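Local coordinates for surface layer protein (Geobacillus stearothermophilus, PDB 4UJ7) that probably self-assembles, through binding copies of itself, into the crystalline surface layer that coats the bacterial cell, and binds calcium in this two-domain fragment, at residues V136-Y141 / V157-E162. Sequence-based numbering, arbitrary orientation. Where two conformers were deposited one is given.
Sequences VQLKVY and VTITSE. With CA (calcium ion), chain D.
Leu138 and Val140 meet Val157 and Ile159 in the core of a calcium-binding, immunoglobulin-like beta sandwich of the BIG2 family, where strand 135-144 of one sheet faces strand 158-160, an outermost strand of the other. The contact is wholly apolar and is made by methyl ends. Leu138 CD1 lies 4.1 Å from Ile159 CD1, the two side chains reaching into the gap from facing strands and meeting at an angle. Ile159 has CG1 anti to its carbonyl carbon (chi1 -60°), and an extended chi2 of -177° carries CD1 to the middle of the interface; there CD1 also comes within 4.5 Å of Val140 CG2. Next to this pair, Val140 CG2 rests 4.0 Å from Val157 CG2, the branch of Val157 that its chi1 of -56° sets between backbone N and carbonyl carbon. The alpha carbons of Val140 and Val157 are 7.8 Å apart, those of Leu138 and Ile159 9.6 Å, so the longer side chains fill the wider part of the gap. Leu199, touched by both Leu138 and Ile159, extends this buried layer, as do Val211 beside Leu138 and Leu208 beside Val157. Beyond the core, Glu162 OE2 binds a calcium ion at 2.3 Å, with a water at 2.4 Å from the metal; Asp165, Asn167, Glu197 and the carbonyl oxygen of Val169 also bind this ion, and Thr166 OG1 hydrogen-bonds Glu162 OE1. Alternate residues turned inward from two facing sheets, meeting through the ends of aliphatic side chains, are typical of a beta-sandwich core, here of the immunoglobulin-like BIG2 type with calcium bound at its margin.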
loop_
_atom_site.group_PDB
_atom_site.type_symbol
_atom_site.label_atom_id
_atom_site.label_comp_id
_atom_site.label_asym_id
_atom_site.label_seq_id
_atom_site.Cartn_x
_atom_site.Cartn_y
_atom_site.Cartn_z
ATOM N N VAL A 136 9.697 -6.060 0.105
ATOM C CA VAL A 136 8.805 -5.047 -0.439
ATOM C C VAL A 136 7.583 -5.801 -0.916
ATOM O O VAL A 136 7.683 -6.935 -1.381
ATOM C CB VAL A 136 9.460 -4.256 -1.598
ATOM C CG1 VAL A 136 8.459 -3.348 -2.303
ATOM C CG2 VAL A 136 10.647 -3.457 -1.071
ATOM N N GLN A 137 6.424 -5.168 -0.777
ATOM C CA GLN A 137 5.171 -5.744 -1.226
ATOM C C GLN A 137 4.518 -4.830 -2.237
ATOM O O GLN A 137 4.350 -3.633 -1.980
ATOM C CB GLN A 137 4.230 -5.912 -0.043
ATOM C CG GLN A 137 4.566 -7.098 0.831
ATOM C CD GLN A 137 3.461 -7.338 1.824
ATOM O OE1 GLN A 137 3.108 -6.449 2.606
ATOM N NE2 GLN A 137 2.876 -8.513 1.767
ATOM N N LEU A 138 4.152 -5.399 -3.384
ATOM C CA LEU A 138 3.579 -4.630 -4.499
ATOM C C LEU A 138 2.219 -5.150 -4.929
ATOM O O LEU A 138 1.967 -6.358 -4.914
ATOM C CB LEU A 138 4.510 -4.712 -5.724
ATOM C CG LEU A 138 5.949 -4.240 -5.513
ATOM C CD1 LEU A 138 6.766 -4.545 -6.762
ATOM C CD2 LEU A 138 6.045 -2.759 -5.148
ATOM N N LYS A 139 1.339 -4.222 -5.308
ATOM C CA LYS A 139 0.142 -4.575 -6.065
ATOM C C LYS A 139 0.102 -3.731 -7.338
ATOM O O LYS A 139 0.726 -2.671 -7.415
ATOM C CB LYS A 139 -1.134 -4.369 -5.235
ATOM C CG LYS A 139 -1.461 -5.547 -4.321
ATOM C CD LYS A 139 -2.723 -5.238 -3.517
ATOM C CE LYS A 139 -3.174 -6.455 -2.729
ATOM N NZ LYS A 139 -3.650 -7.516 -3.642
ATOM N N VAL A 140 -0.607 -4.234 -8.339
ATOM C CA VAL A 140 -0.844 -3.464 -9.554
ATOM C C VAL A 140 -2.353 -3.340 -9.765
ATOM O O VAL A 140 -3.048 -4.350 -9.827
ATOM C CB VAL A 140 -0.159 -4.084 -10.795
ATOM C CG1 VAL A 140 -0.357 -3.190 -12.017
ATOM C CG2 VAL A 140 1.341 -4.265 -10.553
ATOM N N TYR A 141 -2.841 -2.096 -9.829
ATOM C CA TYR A 141 -4.267 -1.817 -10.048
ATOM C C TYR A 141 -4.576 -1.323 -11.446
ATOM O O TYR A 141 -3.797 -0.575 -12.047
ATOM C CB TYR A 141 -4.767 -0.758 -9.063
ATOM C CG TYR A 141 -4.644 -1.150 -7.612
ATOM C CD1 TYR A 141 -5.503 -2.085 -7.053
ATOM C CD2 TYR A 141 -3.656 -0.594 -6.812
ATOM C CE1 TYR A 141 -5.389 -2.455 -5.721
ATOM C CE2 TYR A 141 -3.528 -0.955 -5.487
ATOM C CZ TYR A 141 -4.397 -1.881 -4.953
ATOM O OH TYR A 141 -4.283 -2.220 -3.628
ATOM N N VAL A 157 0.077 -9.820 -14.004
ATOM C CA VAL A 157 1.297 -9.172 -14.465
ATOM C C VAL A 157 2.502 -10.060 -14.181
ATOM O O VAL A 157 2.416 -11.017 -13.406
ATOM C CB VAL A 157 1.509 -7.767 -13.829
ATOM C CG1 VAL A 157 0.322 -6.844 -14.086
ATOM C CG2 VAL A 157 1.784 -7.855 -12.328
ATOM N N THR A 158 3.620 -9.746 -14.830
ATOM C CA THR A 158 4.904 -10.331 -14.486
ATOM C C THR A 158 5.844 -9.184 -14.090
ATOM O O THR A 158 5.863 -8.142 -14.749
ATOM C CB THR A 158 5.463 -11.149 -15.670
ATOM O OG1 THR A 158 4.477 -12.105 -16.069
ATOM C CG2 THR A 158 6.738 -11.883 -15.289
ATOM N N ILE A 159 6.572 -9.359 -12.983
ATOM C CA ILE A 159 7.510 -8.335 -12.490
ATOM C C ILE A 159 8.914 -8.937 -12.439
ATOM O O ILE A 159 9.132 -9.987 -11.832
ATOM C CB ILE A 159 7.087 -7.781 -11.104
ATOM C CG1 ILE A 159 5.690 -7.147 -11.219
ATOM C CG2 ILE A 159 8.078 -6.730 -10.603
ATOM C CD1 ILE A 159 5.173 -6.508 -9.947
ATOM N N THR A 160 9.859 -8.258 -13.090
ATOM C CA THR A 160 11.230 -8.746 -13.212
ATOM C C THR A 160 12.248 -7.641 -12.949
ATOM O O THR A 160 11.954 -6.454 -13.105
ATOM C CB THR A 160 11.510 -9.290 -14.632
ATOM O OG1 THR A 160 11.249 -8.271 -15.604
ATOM C CG2 THR A 160 10.643 -10.525 -14.929
ATOM N N SER A 161 13.447 -8.051 -12.551
ATOM C CA SER A 161 14.596 -7.156 -12.494
ATOM C C SER A 161 15.530 -7.504 -13.645
ATOM O O SER A 161 15.307 -8.486 -14.359
ATOM C CB SER A 161 15.328 -7.343 -11.170
ATOM O OG SER A 161 15.781 -8.684 -11.038
ATOM N N GLU A 162 16.607 -6.733 -13.786
ATOM C CA GLU A 162 17.589 -6.999 -14.839
ATOM C C GLU A 162 18.061 -8.465 -14.834
ATOM O O GLU A 162 18.275 -9.062 -13.774
ATOM C CB GLU A 162 18.785 -6.044 -14.733
ATOM C CG GLU A 162 19.506 -6.103 -13.390
ATOM C CD GLU A 162 20.668 -5.154 -13.248
ATOM O OE1 GLU A 162 20.988 -4.435 -14.236
ATOM O OE2 GLU A 162 21.259 -5.106 -12.148
HETATM CA CA CA D . 20.887 -5.566 -9.935
HETATM O O HOH W 1 20.307 -7.881 -10.317
#